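Local coordinates for protein malate dehydrogenase (Entamoeba histolytica, PDB 3I0P) that probably catalyses the NAD-dependent, reversible conversion of malate to oxaloacetate and binds nicotinamide-adenine-dinucleotide, at residues V117-T122 / L261-F266; G144-S149 / F280-F285; R148-A153 / L161-L166; W206-G211 / Y231-G236. All blocks are in the same frame, centred on the assembly; numbering follows the deposited sequence.

Contact 1: V117-T122 / L261-F266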
# COMPACT_ATOMS: atom_id res chain seq x y z
N VAL A 117 -0.78 -10.52 -14.56
CA VAL A 117 -0.06 -11.25 -13.51
C VAL A 117 0.86 -12.32 -14.11
O VAL A 117 0.63 -12.80 -15.22
CB VAL A 117 -1.02 -11.85 -12.43
CG1 VAL A 117 -1.74 -10.73 -11.69
CG2 VAL A 117 -2.02 -12.82 -13.05
N VAL A 118 1.90 -12.68 -13.36
CA VAL A 118 2.90 -13.62 -13.85
C VAL A 118 3.17 -14.71 -12.82
O VAL A 118 3.29 -14.42 -11.63
CB VAL A 118 4.25 -12.90 -14.18
CG1 VAL A 118 5.25 -13.88 -14.73
CG2 VAL A 118 4.03 -11.75 -15.17
N ARG A 119 3.24 -15.96 -13.30
CA ARG A 119 3.77 -17.08 -12.52
C ARG A 119 5.04 -17.66 -13.18
O ARG A 119 5.33 -17.38 -14.36
CB ARG A 119 2.72 -18.18 -12.34
CG ARG A 119 2.47 -19.05 -13.57
CD ARG A 119 1.88 -20.43 -13.24
NE ARG A 119 1.38 -21.08 -14.45
CZ ARG A 119 0.12 -21.07 -14.87
NH1 ARG A 119 -0.85 -20.48 -14.17
NH2 ARG A 119 -0.20 -21.68 -16.00
N ASN A 120 5.79 -18.48 -12.43
CA ASN A 120 6.96 -19.20 -12.95
C ASN A 120 7.95 -18.22 -13.60
O ASN A 120 8.38 -18.39 -14.75
CB ASN A 120 6.50 -20.34 -13.88
CG ASN A 120 7.66 -21.15 -14.50
OD1 ASN A 120 8.70 -21.40 -13.88
ND2 ASN A 120 7.47 -21.58 -15.74
N SER A 121 8.29 -17.19 -12.84
CA SER A 121 9.25 -16.17 -13.26
C SER A 121 10.43 -16.14 -12.29
O SER A 121 10.50 -16.94 -11.35
CB SER A 121 8.56 -14.80 -13.31
OG SER A 121 9.41 -13.82 -13.90
N THR A 122 11.36 -15.22 -12.51
CA THR A 122 12.53 -15.10 -11.67
C THR A 122 12.70 -13.65 -11.21
O THR A 122 11.86 -12.81 -11.53
CB THR A 122 13.82 -15.60 -12.38
OG1 THR A 122 13.99 -14.89 -13.62
CG2 THR A 122 13.73 -17.10 -12.67
N LEU A 261 -3.39 -14.99 -8.16
CA LEU A 261 -4.05 -14.78 -9.44
C LEU A 261 -3.38 -15.55 -10.58
O LEU A 261 -4.04 -16.02 -11.48
CB LEU A 261 -4.19 -13.28 -9.74
CG LEU A 261 -5.12 -12.50 -8.79
CD1 LEU A 261 -4.87 -11.00 -8.85
CD2 LEU A 261 -6.60 -12.80 -9.05
N SER A 262 -2.06 -15.70 -10.51
CA SER A 262 -1.30 -16.41 -11.54
C SER A 262 -0.97 -17.88 -11.21
O SER A 262 -0.44 -18.60 -12.06
CB SER A 262 0.01 -15.67 -11.80
OG SER A 262 0.80 -15.63 -10.61
N ILE A 263 -1.29 -18.32 -9.98
CA ILE A 263 -0.88 -19.64 -9.44
C ILE A 263 0.65 -19.83 -9.37
O ILE A 263 1.21 -20.79 -9.92
CB ILE A 263 -1.57 -20.87 -10.14
CG1 ILE A 263 -2.99 -20.53 -10.61
CG2 ILE A 263 -1.61 -22.05 -9.18
CD1 ILE A 263 -3.65 -21.62 -11.47
N ALA A 264 1.33 -18.91 -8.69
CA ALA A 264 2.78 -18.98 -8.49
C ALA A 264 3.08 -19.54 -7.12
O ALA A 264 2.21 -19.54 -6.25
CB ALA A 264 3.40 -17.59 -8.62
N ASN A 265 4.32 -20.00 -6.93
CA ASN A 265 4.80 -20.36 -5.60
C ASN A 265 4.61 -19.19 -4.63
O ASN A 265 4.81 -18.02 -4.99
CB ASN A 265 6.28 -20.75 -5.64
CG ASN A 265 6.54 -21.95 -6.55
OD1 ASN A 265 5.73 -22.88 -6.62
ND2 ASN A 265 7.67 -21.92 -7.24
N PHE A 266 4.23 -19.52 -3.40
CA PHE A 266 4.03 -18.50 -2.37
C PHE A 266 4.76 -18.88 -1.09
O PHE A 266 4.93 -20.08 -0.80
CB PHE A 266 2.53 -18.27 -2.10
CG PHE A 266 1.77 -19.52 -1.80
CD1 PHE A 266 1.15 -20.24 -2.83
CD2 PHE A 266 1.66 -20.00 -0.50
CE1 PHE A 266 0.44 -21.42 -2.56
CE2 PHE A 266 0.95 -21.17 -0.22
CZ PHE A 266 0.35 -21.88 -1.25
O HOH W 1 5.74 -19.82 -9.73
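Arg119 runs its extended side chain alongside the backbone carbonyl of Ser262. Its NH1 donates to Ser262 O at 2.9 Å with an N-H...O angle of 158°. The oxygen lies at the edge of the guanidinium, near its plane. The aliphatic part of the same side chain passes close to this oxygen. CG tucks over the backbone, flanked by N and C (chi1 76°), and the chain is extended from there to NE. This brings NH1 to the Ser262 carbonyl, where Ile263 CD1 lies obliquely beside it. Ala264 CB packs on Arg119 CB at 3.8 Å.

One residue earlier, Ser262 OG approaches Val118 O at 3.0 Å. This bond is weak, and Ser258 O competes for the same proton. Val117 sends CG2 onto Ser262 CB at 3.7 Å. It also meets Leu261, the two side chains crossing at about a right angle with Val117 CG2 and Leu261 CB 4.0 Å apart.

Residues 117-119 belong to strand 113-121, which lies between strands 83-87 and 282-290 in the mixed sheet. Asn120 and Ser121 both face Leu282 and form a G1 beta bulge, where the chain turns a corner. A water joins this corner to the loop, accepting from Asn120 N at 3.0 Å and from Asn265 N at 3.1 Å. Asn120 ND2 is held by Asp87 OD1. The second subunit covers part of the contact: its Phe294 packs on Val117, its Phe300 on Leu261 and its Arg295 on Ile263.

Contact 2: G144-S149 / F280-F285. With NAD (nicotinamide-adenine-dinucleotide), chain B.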
# COMPACT_ATOMS: atom_id res chain seq x y z
N GLY A 144 4.39 -5.24 -8.12
CA GLY A 144 5.07 -5.90 -7.02
C GLY A 144 5.45 -7.33 -7.36
O GLY A 144 5.13 -7.83 -8.44
N THR A 145 6.14 -7.98 -6.43
CA THR A 145 6.64 -9.33 -6.63
C THR A 145 6.70 -9.99 -5.27
O THR A 145 6.86 -9.31 -4.27
CB THR A 145 8.06 -9.34 -7.29
OG1 THR A 145 8.45 -10.69 -7.60
CG2 THR A 145 9.11 -8.71 -6.39
N ASN A 146 6.53 -11.31 -5.21
CA ASN A 146 6.91 -12.01 -3.99
C ASN A 146 8.38 -12.44 -4.07
O ASN A 146 9.02 -12.27 -5.11
CB ASN A 146 5.95 -13.16 -3.62
CG ASN A 146 5.80 -14.23 -4.71
OD1 ASN A 146 6.45 -14.20 -5.77
ND2 ASN A 146 4.92 -15.19 -4.43
N ALA A 147 8.92 -12.94 -2.97
CA ALA A 147 10.31 -13.35 -2.89
C ALA A 147 10.44 -14.43 -1.82
O ALA A 147 9.48 -14.68 -1.08
CB ALA A 147 11.19 -12.15 -2.56
N ARG A 148 11.60 -15.08 -1.73
CA ARG A 148 11.83 -16.12 -0.73
C ARG A 148 11.64 -15.60 0.69
O ARG A 148 11.94 -14.44 0.98
CB ARG A 148 13.21 -16.76 -0.89
CG ARG A 148 14.38 -15.92 -0.40
CD ARG A 148 15.71 -16.66 -0.55
NE ARG A 148 15.85 -17.76 0.41
CZ ARG A 148 16.97 -18.45 0.61
NH1 ARG A 148 18.07 -18.17 -0.09
NH2 ARG A 148 17.00 -19.43 1.51
N SER A 149 11.12 -16.45 1.57
CA SER A 149 10.89 -16.11 2.97
C SER A 149 12.11 -15.47 3.65
O SER A 149 13.21 -16.04 3.66
CB SER A 149 10.45 -17.35 3.75
OG SER A 149 9.41 -18.01 3.06
N PHE A 280 14.57 -20.67 -8.51
CA PHE A 280 13.64 -19.79 -7.79
C PHE A 280 12.51 -19.37 -8.70
O PHE A 280 12.73 -18.57 -9.61
CB PHE A 280 14.33 -18.55 -7.23
CG PHE A 280 15.22 -18.82 -6.05
CD1 PHE A 280 14.69 -19.13 -4.80
CD2 PHE A 280 16.61 -18.77 -6.20
CE1 PHE A 280 15.51 -19.39 -3.71
CE2 PHE A 280 17.45 -19.02 -5.12
CZ PHE A 280 16.90 -19.33 -3.87
N SER A 281 11.31 -19.92 -8.47
CA SER A 281 10.15 -19.63 -9.30
C SER A 281 9.17 -18.75 -8.51
O SER A 281 8.71 -19.14 -7.44
CB SER A 281 9.50 -20.93 -9.78
OG SER A 281 8.34 -20.70 -10.55
N LEU A 282 8.89 -17.57 -9.06
CA LEU A 282 8.22 -16.44 -8.36
C LEU A 282 7.02 -15.91 -9.14
O LEU A 282 6.86 -16.21 -10.33
CB LEU A 282 9.20 -15.27 -8.21
CG LEU A 282 10.47 -15.37 -7.39
CD1 LEU A 282 11.32 -14.16 -7.67
CD2 LEU A 282 10.17 -15.44 -5.93
N GLY A 283 6.22 -15.09 -8.47
CA GLY A 283 5.14 -14.37 -9.13
C GLY A 283 5.33 -12.86 -9.10
O GLY A 283 6.12 -12.33 -8.29
N HIS A 284 4.62 -12.17 -10.00
CA HIS A 284 4.62 -10.71 -10.10
C HIS A 284 3.22 -10.25 -10.50
O HIS A 284 2.46 -11.01 -11.12
CB HIS A 284 5.55 -10.21 -11.22
CG HIS A 284 6.88 -10.90 -11.31
ND1 HIS A 284 7.71 -11.11 -10.22
CD2 HIS A 284 7.56 -11.36 -12.39
CE1 HIS A 284 8.82 -11.69 -10.62
NE2 HIS A 284 8.77 -11.84 -11.93
N PHE A 285 2.88 -9.00 -10.18
CA PHE A 285 1.67 -8.36 -10.72
C PHE A 285 1.98 -6.96 -11.22
O PHE A 285 2.89 -6.29 -10.71
CB PHE A 285 0.54 -8.31 -9.69
CG PHE A 285 0.78 -7.36 -8.55
CD1 PHE A 285 0.23 -6.08 -8.57
CD2 PHE A 285 1.54 -7.75 -7.45
CE1 PHE A 285 0.44 -5.19 -7.52
CE2 PHE A 285 1.76 -6.86 -6.38
CZ PHE A 285 1.21 -5.58 -6.41
PA NAD B . 14.04 2.44 0.56
O1A NAD B . 15.38 2.79 -0.03
O2A NAD B . 13.93 2.31 2.05
O5B NAD B . 13.00 3.55 0.04
C5B NAD B . 12.94 3.87 -1.36
C4B NAD B . 11.69 4.67 -1.73
O4B NAD B . 11.36 5.64 -0.72
C3B NAD B . 11.87 5.48 -3.00
O3B NAD B . 10.59 5.59 -3.65
C2B NAD B . 12.32 6.83 -2.51
O2B NAD B . 11.99 7.87 -3.43
C1B NAD B . 11.53 6.97 -1.22
N9A NAD B . 12.16 7.83 -0.18
C8A NAD B . 13.33 7.62 0.44
N7A NAD B . 13.52 8.62 1.34
C5A NAD B . 12.45 9.45 1.27
C6A NAD B . 12.08 10.62 1.94
N6A NAD B . 12.88 11.17 2.88
N1A NAD B . 10.91 11.23 1.62
C2A NAD B . 10.11 10.72 0.69
N3A NAD B . 10.43 9.59 0.04
C4A NAD B . 11.60 8.94 0.31
O3 NAD B . 13.43 1.10 -0.15
PN NAD B . 13.94 -0.44 -0.03
O1N NAD B . 12.85 -1.22 0.66
O2N NAD B . 15.36 -0.49 0.49
O5D NAD B . 13.99 -0.93 -1.55
C5D NAD B . 15.10 -0.61 -2.39
C4D NAD B . 14.98 -1.33 -3.73
O4D NAD B . 15.04 -2.74 -3.55
C3D NAD B . 13.65 -1.04 -4.43
O3D NAD B . 13.94 -0.53 -5.74
C2D NAD B . 12.91 -2.37 -4.45
O2D NAD B . 12.12 -2.62 -5.63
C1D NAD B . 14.04 -3.36 -4.38
N1N NAD B . 13.61 -4.66 -3.87
C2N NAD B . 13.43 -5.66 -4.76
C3N NAD B . 13.01 -6.92 -4.32
C7N NAD B . 12.80 -8.05 -5.30
O7N NAD B . 12.44 -9.14 -4.87
N7N NAD B . 13.01 -7.84 -6.59
C4N NAD B . 12.79 -7.13 -2.96
C5N NAD B . 12.98 -6.08 -2.06
C6N NAD B . 13.40 -4.84 -2.55
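The Phe285 ring carries the backbone of Gly144 on one face. Gly144 N lies 3.5 Å above the ring plane, offset toward the rim. The Gly144 backbone packs closely on the ring, with Phe285 CE2 3.5 Å from Gly144 CA. The His284 ring meets Thr145 through its edge: ND1 donates to Thr145 OG1 at 2.8 Å, almost in the ring plane. Thr145 OG1 stands anti to the backbone N (chi1 -174°), which sets it alongside the imidazole. Phe124 stacks on His284. At the far end Phe280 CE1 lies over one face of the Arg148 guanidinium, the two planes 37° apart, while Arg148 NH2 forms a salt bridge with Glu271.

Strands 139-145 and 282-290 run antiparallel here. Gly144 and Phe285 are a hydrogen-bonded pair, with Phe285 N to Gly144 O at 3.1 Å. Thr145 and His284 are the non-hydrogen-bonded pair. Past the strand end, Asn146 grips Gly283 twice: Asn146 N reaches Gly283 O at 3.3 Å, and Gly283 N reaches Asn146 OD1 at 2.9 Å. Leu282 CD2 fills in against Ala147 CA at 3.7 Å.

Thr145 and Ala147 line the NAD pocket, with Thr145 CG2 3.7 Å from the carboxamide O7N of NAD. His284 is held at both nitrogens, by Thr145 at ND1 and by Ser121 OG at NE2, so the rotation of its ring is fixed beside this pocket.

Contact 3: R148-A153 / L161-L166. With NAD (nicotinamide-adenine-dinucleotide), chain B.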
# COMPACT_ATOMS: atom_id res chain seq x y z
N ARG A 148 11.60 -15.08 -1.73
CA ARG A 148 11.83 -16.12 -0.73
C ARG A 148 11.64 -15.60 0.69
O ARG A 148 11.94 -14.44 0.98
CB ARG A 148 13.21 -16.76 -0.89
CG ARG A 148 14.38 -15.92 -0.40
CD ARG A 148 15.71 -16.66 -0.55
NE ARG A 148 15.85 -17.76 0.41
CZ ARG A 148 16.97 -18.45 0.61
NH1 ARG A 148 18.07 -18.17 -0.09
NH2 ARG A 148 17.00 -19.43 1.51
N SER A 149 11.12 -16.45 1.57
CA SER A 149 10.89 -16.11 2.97
C SER A 149 12.11 -15.47 3.65
O SER A 149 13.21 -16.04 3.66
CB SER A 149 10.45 -17.35 3.75
OG SER A 149 9.41 -18.01 3.06
N SER A 150 11.89 -14.29 4.21
CA SER A 150 12.89 -13.57 4.99
C SER A 150 12.25 -12.76 6.12
O SER A 150 12.94 -12.34 7.05
CB SER A 150 13.69 -12.64 4.07
OG SER A 150 12.90 -11.52 3.66
N VAL A 151 10.94 -12.54 6.02
CA VAL A 151 10.22 -11.64 6.93
C VAL A 151 9.23 -12.40 7.84
O VAL A 151 8.48 -13.27 7.37
CB VAL A 151 9.48 -10.50 6.13
CG1 VAL A 151 8.75 -9.52 7.06
CG2 VAL A 151 10.46 -9.75 5.23
N ALA A 152 9.25 -12.07 9.13
CA ALA A 152 8.32 -12.66 10.09
C ALA A 152 7.01 -11.90 10.16
O ALA A 152 7.01 -10.66 10.20
CB ALA A 152 8.94 -12.72 11.47
N ALA A 153 5.91 -12.64 10.18
CA ALA A 153 4.58 -12.11 10.48
C ALA A 153 4.58 -11.39 11.83
O ALA A 153 5.54 -11.50 12.59
CB ALA A 153 3.56 -13.23 10.50
N LEU A 161 7.51 -14.58 4.97
CA LEU A 161 7.13 -13.70 3.87
C LEU A 161 8.36 -13.12 3.20
O LEU A 161 9.37 -12.85 3.86
CB LEU A 161 6.26 -12.55 4.39
CG LEU A 161 4.76 -12.77 4.57
CD1 LEU A 161 4.22 -11.87 5.67
CD2 LEU A 161 4.04 -12.53 3.26
N GLY A 162 8.28 -12.92 1.89
CA GLY A 162 9.34 -12.21 1.18
C GLY A 162 9.39 -10.76 1.63
O GLY A 162 8.55 -10.32 2.42
N THR A 163 10.39 -10.03 1.15
CA THR A 163 10.46 -8.60 1.41
C THR A 163 9.39 -7.89 0.58
O THR A 163 9.09 -6.71 0.81
CB THR A 163 11.85 -8.05 1.09
OG1 THR A 163 12.31 -8.62 -0.14
CG2 THR A 163 12.82 -8.41 2.19
N ASN A 164 8.83 -8.61 -0.38
CA ASN A 164 7.61 -8.24 -1.09
C ASN A 164 7.45 -6.75 -1.37
O ASN A 164 6.64 -6.07 -0.74
CB ASN A 164 6.40 -8.79 -0.32
CG ASN A 164 6.34 -10.31 -0.36
OD1 ASN A 164 7.27 -10.96 -0.85
ND2 ASN A 164 5.24 -10.88 0.12
N PRO A 165 8.25 -6.23 -2.33
CA PRO A 165 8.18 -4.80 -2.59
C PRO A 165 6.93 -4.41 -3.35
O PRO A 165 6.32 -5.24 -4.05
CB PRO A 165 9.44 -4.54 -3.43
CG PRO A 165 9.66 -5.80 -4.16
CD PRO A 165 9.20 -6.91 -3.23
N LEU A 166 6.56 -3.15 -3.18
CA LEU A 166 5.45 -2.53 -3.88
C LEU A 166 6.01 -1.27 -4.49
O LEU A 166 6.69 -0.50 -3.82
CB LEU A 166 4.35 -2.19 -2.87
CG LEU A 166 3.06 -1.54 -3.35
CD1 LEU A 166 2.30 -2.48 -4.27
CD2 LEU A 166 2.22 -1.17 -2.13
PA NAD B . 14.04 2.44 0.56
O1A NAD B . 15.38 2.79 -0.03
O2A NAD B . 13.93 2.31 2.05
O5B NAD B . 13.00 3.55 0.04
C5B NAD B . 12.94 3.87 -1.36
C4B NAD B . 11.69 4.67 -1.73
O4B NAD B . 11.36 5.64 -0.72
C3B NAD B . 11.87 5.48 -3.00
O3B NAD B . 10.59 5.59 -3.65
C2B NAD B . 12.32 6.83 -2.51
O2B NAD B . 11.99 7.87 -3.43
C1B NAD B . 11.53 6.97 -1.22
N9A NAD B . 12.16 7.83 -0.18
C8A NAD B . 13.33 7.62 0.44
N7A NAD B . 13.52 8.62 1.34
C5A NAD B . 12.45 9.45 1.27
C6A NAD B . 12.08 10.62 1.94
N6A NAD B . 12.88 11.17 2.88
N1A NAD B . 10.91 11.23 1.62
C2A NAD B . 10.11 10.72 0.69
N3A NAD B . 10.43 9.59 0.04
C4A NAD B . 11.60 8.94 0.31
O3 NAD B . 13.43 1.10 -0.15
PN NAD B . 13.94 -0.44 -0.03
O1N NAD B . 12.85 -1.22 0.66
O2N NAD B . 15.36 -0.49 0.49
O5D NAD B . 13.99 -0.93 -1.55
C5D NAD B . 15.10 -0.61 -2.39
C4D NAD B . 14.98 -1.33 -3.73
O4D NAD B . 15.04 -2.74 -3.55
C3D NAD B . 13.65 -1.04 -4.43
O3D NAD B . 13.94 -0.53 -5.74
C2D NAD B . 12.91 -2.37 -4.45
O2D NAD B . 12.12 -2.62 -5.63
C1D NAD B . 14.04 -3.36 -4.38
N1N NAD B . 13.61 -4.66 -3.87
C2N NAD B . 13.43 -5.66 -4.76
C3N NAD B . 13.01 -6.92 -4.32
C7N NAD B . 12.80 -8.05 -5.30
O7N NAD B . 12.44 -9.14 -4.87
N7N NAD B . 13.01 -7.84 -6.59
C4N NAD B . 12.79 -7.13 -2.96
C5N NAD B . 12.98 -6.08 -2.06
C6N NAD B . 13.40 -4.84 -2.55
O HOH W 2 12.71 -11.89 0.79
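A classic beta bulge joins the two segments: Ser150 and Val151 both face Leu161. Leu161 O accepts from both of their backbone nitrogens. Ser150 N comes at 2.9 Å from above the carbonyl plane, 48° out of it. Val151 N comes at 2.7 Å in that plane. The return bond, Leu161 N to Val151 O, is 2.9 Å and nearly straight at 175°. It completes a single antiparallel bridge.

Both segments belong to the long loop between strands 139-145 and 166-170, and the bridge closes this loop on itself. A little farther on, Thr163 and Pro165 reach the nicotinamide of NAD. Thr163 OG1 lies 3.2 Å from NAD C4N, and Pro165 CG lies 3.5 Å from NAD C3N. A chi1 of 43° turns the Thr163 methyl CG2 beside the backbone N, anti to the carbonyl carbon, where it touches Ser150 OG at 3.4 Å. Val151 CG2 packs against Gly162 O and the same methyl.

A water sits between the segments: it donates to Arg148 O at 2.7 Å, accepts from Thr163 N and is hydrogen-bonded to Ser150 OG. Farther out, Leu161 packs on Tyr248 and Ser251 of helix 244-259 and on Leu311 of the second subunit.

Contact 4: W206-G211 / Y231-G236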
# COMPACT_ATOMS: atom_id res chain seq x y z
N TRP A 206 15.49 -3.38 12.13
CA TRP A 206 15.40 -4.13 10.90
C TRP A 206 15.21 -5.63 11.04
O TRP A 206 14.47 -6.24 10.32
CB TRP A 206 16.58 -3.82 10.02
CG TRP A 206 16.73 -2.42 9.72
CD1 TRP A 206 15.88 -1.45 10.04
CD2 TRP A 206 17.80 -1.80 9.05
NE1 TRP A 206 16.34 -0.26 9.61
CE2 TRP A 206 17.53 -0.45 8.99
CE3 TRP A 206 18.97 -2.27 8.48
CZ2 TRP A 206 18.37 0.43 8.41
CZ3 TRP A 206 19.78 -1.39 7.88
CH2 TRP A 206 19.49 -0.07 7.86
N ALA A 207 15.89 -6.24 11.97
CA ALA A 207 15.91 -7.70 12.06
C ALA A 207 16.10 -8.22 13.48
O ALA A 207 16.43 -7.46 14.40
CB ALA A 207 16.97 -8.26 11.14
N SER A 208 15.87 -9.52 13.65
CA SER A 208 16.00 -10.17 14.95
C SER A 208 16.45 -11.62 14.79
O SER A 208 16.17 -12.26 13.77
CB SER A 208 14.67 -10.11 15.71
OG SER A 208 14.42 -8.80 16.20
N MET A 209 17.17 -12.12 15.80
CA MET A 209 17.51 -13.53 15.87
C MET A 209 16.26 -14.26 16.36
O MET A 209 15.38 -13.63 16.94
CB MET A 209 18.68 -13.78 16.82
CG MET A 209 20.08 -13.37 16.29
SD MET A 209 20.75 -14.35 14.91
CE MET A 209 20.62 -16.03 15.53
N LYS A 210 16.18 -15.56 16.11
CA LYS A 210 15.12 -16.39 16.68
C LYS A 210 15.01 -16.05 18.17
O LYS A 210 16.02 -15.95 18.87
CB LYS A 210 15.45 -17.87 16.49
CG LYS A 210 14.42 -18.84 17.04
CD LYS A 210 13.46 -19.31 15.98
CE LYS A 210 12.66 -20.50 16.45
NZ LYS A 210 11.80 -21.01 15.36
N GLY A 211 13.78 -15.83 18.63
CA GLY A 211 13.53 -15.41 20.01
C GLY A 211 13.34 -13.91 20.19
O GLY A 211 12.97 -13.45 21.27
N TYR A 231 15.17 -13.41 11.02
CA TYR A 231 14.14 -12.82 10.17
C TYR A 231 14.14 -11.29 10.18
O TYR A 231 14.59 -10.67 11.14
CB TYR A 231 12.76 -13.36 10.58
CG TYR A 231 12.46 -13.21 12.05
CD1 TYR A 231 12.06 -11.98 12.59
CD2 TYR A 231 12.58 -14.30 12.92
CE1 TYR A 231 11.78 -11.84 13.94
CE2 TYR A 231 12.31 -14.16 14.28
CZ TYR A 231 11.91 -12.93 14.78
OH TYR A 231 11.63 -12.79 16.12
N LEU A 232 13.63 -10.71 9.09
CA LEU A 232 13.39 -9.26 8.99
C LEU A 232 12.00 -8.90 9.53
O LEU A 232 11.07 -9.72 9.51
CB LEU A 232 13.48 -8.82 7.53
CG LEU A 232 14.83 -8.81 6.82
CD1 LEU A 232 14.64 -9.11 5.36
CD2 LEU A 232 15.52 -7.49 7.00
N HIS A 233 11.86 -7.67 10.02
CA HIS A 233 10.55 -7.17 10.49
C HIS A 233 9.80 -6.46 9.37
O HIS A 233 10.42 -5.86 8.49
CB HIS A 233 10.71 -6.21 11.68
CG HIS A 233 11.32 -6.86 12.88
ND1 HIS A 233 10.66 -7.83 13.61
CD2 HIS A 233 12.52 -6.69 13.48
CE1 HIS A 233 11.44 -8.22 14.61
NE2 HIS A 233 12.57 -7.54 14.55
N PRO A 234 8.46 -6.51 9.41
CA PRO A 234 7.67 -5.72 8.46
C PRO A 234 7.80 -4.22 8.76
O PRO A 234 8.22 -3.85 9.86
CB PRO A 234 6.23 -6.17 8.73
CG PRO A 234 6.34 -7.40 9.60
CD PRO A 234 7.60 -7.25 10.35
N LEU A 235 7.43 -3.38 7.80
CA LEU A 235 7.23 -1.96 8.09
C LEU A 235 6.27 -1.81 9.29
O LEU A 235 5.16 -2.36 9.30
CB LEU A 235 6.73 -1.21 6.85
CG LEU A 235 6.32 0.26 6.97
CD1 LEU A 235 7.49 1.17 7.33
CD2 LEU A 235 5.65 0.73 5.68
N GLY A 236 6.73 -1.11 10.32
CA GLY A 236 5.98 -1.02 11.57
C GLY A 236 6.62 -1.81 12.70
O GLY A 236 6.15 -1.76 13.84
O HOH W 3 13.12 -4.99 7.86
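Ser208 OG and His233 NE2 are hydrogen-bonded at 2.8 Å, and either could be the donor. The hydroxyl meets the imidazole at its edge, near the ring plane. Ser208 CB follows it, 3.5 Å from His233 NE2. This bond links the middle of strand 207-209 to the residue just after strand 230-232, in a small two-stranded antiparallel sheet.

Ser208 and Tyr231 are its hydrogen-bonded pair. Ser208 N reaches Tyr231 O at 3.0 Å, and Tyr231 N reaches Ser208 O at 3.1 Å. Both donors lie nearly along the C=O axis, at C=O...N angles of 172° and 169°. Ala207 and Leu232 form the adjoining non-hydrogen-bonded pair, their side chains on the sheet face covered by Phe192 and Leu221. The pairing runs one step further: His233 N donates to Trp206 O at 3.0 Å.

The side chain of Tyr231 folds back over the first strand, as its chi1 of 52° directs. Ser208 O therefore comes over the centre of the ring, 4.1 Å above its plane, while Ser208 CB packs on Tyr231 CE1 at 3.8 Å. His233 CE1 meets the same ring at its edge, in plane.

The residues on either end of strand 207-209 reach the second subunit: Trp206 NE1 is hydrogen-bonded to its Val241 O, and Lys210 NZ makes a salt bridge with its Asp315. The far end of the tyrosine is tied within the chain: Asp157 OD1 is hydrogen-bonded to both Tyr231 OH and Gly211 N.

From the N terminus, residues 117-122 open the long loop of contact 1, and 144-149 open that of contact 2. Contact 3 starts from the same stretch as contact 2, sharing Arg148 and Ser149, and closes first, at 161-166. Contact 4 follows in series, closing 206-211 onto 231-236. Contact 4 is nested inside contacts 1 and 2; contact 3 is nested inside contact 1. Contact 1 closes at 261-266 and contact 2 at 280-285, so these two cross. They meet on the large mixed sheet, where strand 282-290 neighbours 113-121. Contact 3 passes from contact 2 along the NAD pocket to contact 4, where Ser150 and Ala152 pair with Leu232. Contacts 1, 3 and 4 also touch the second subunit.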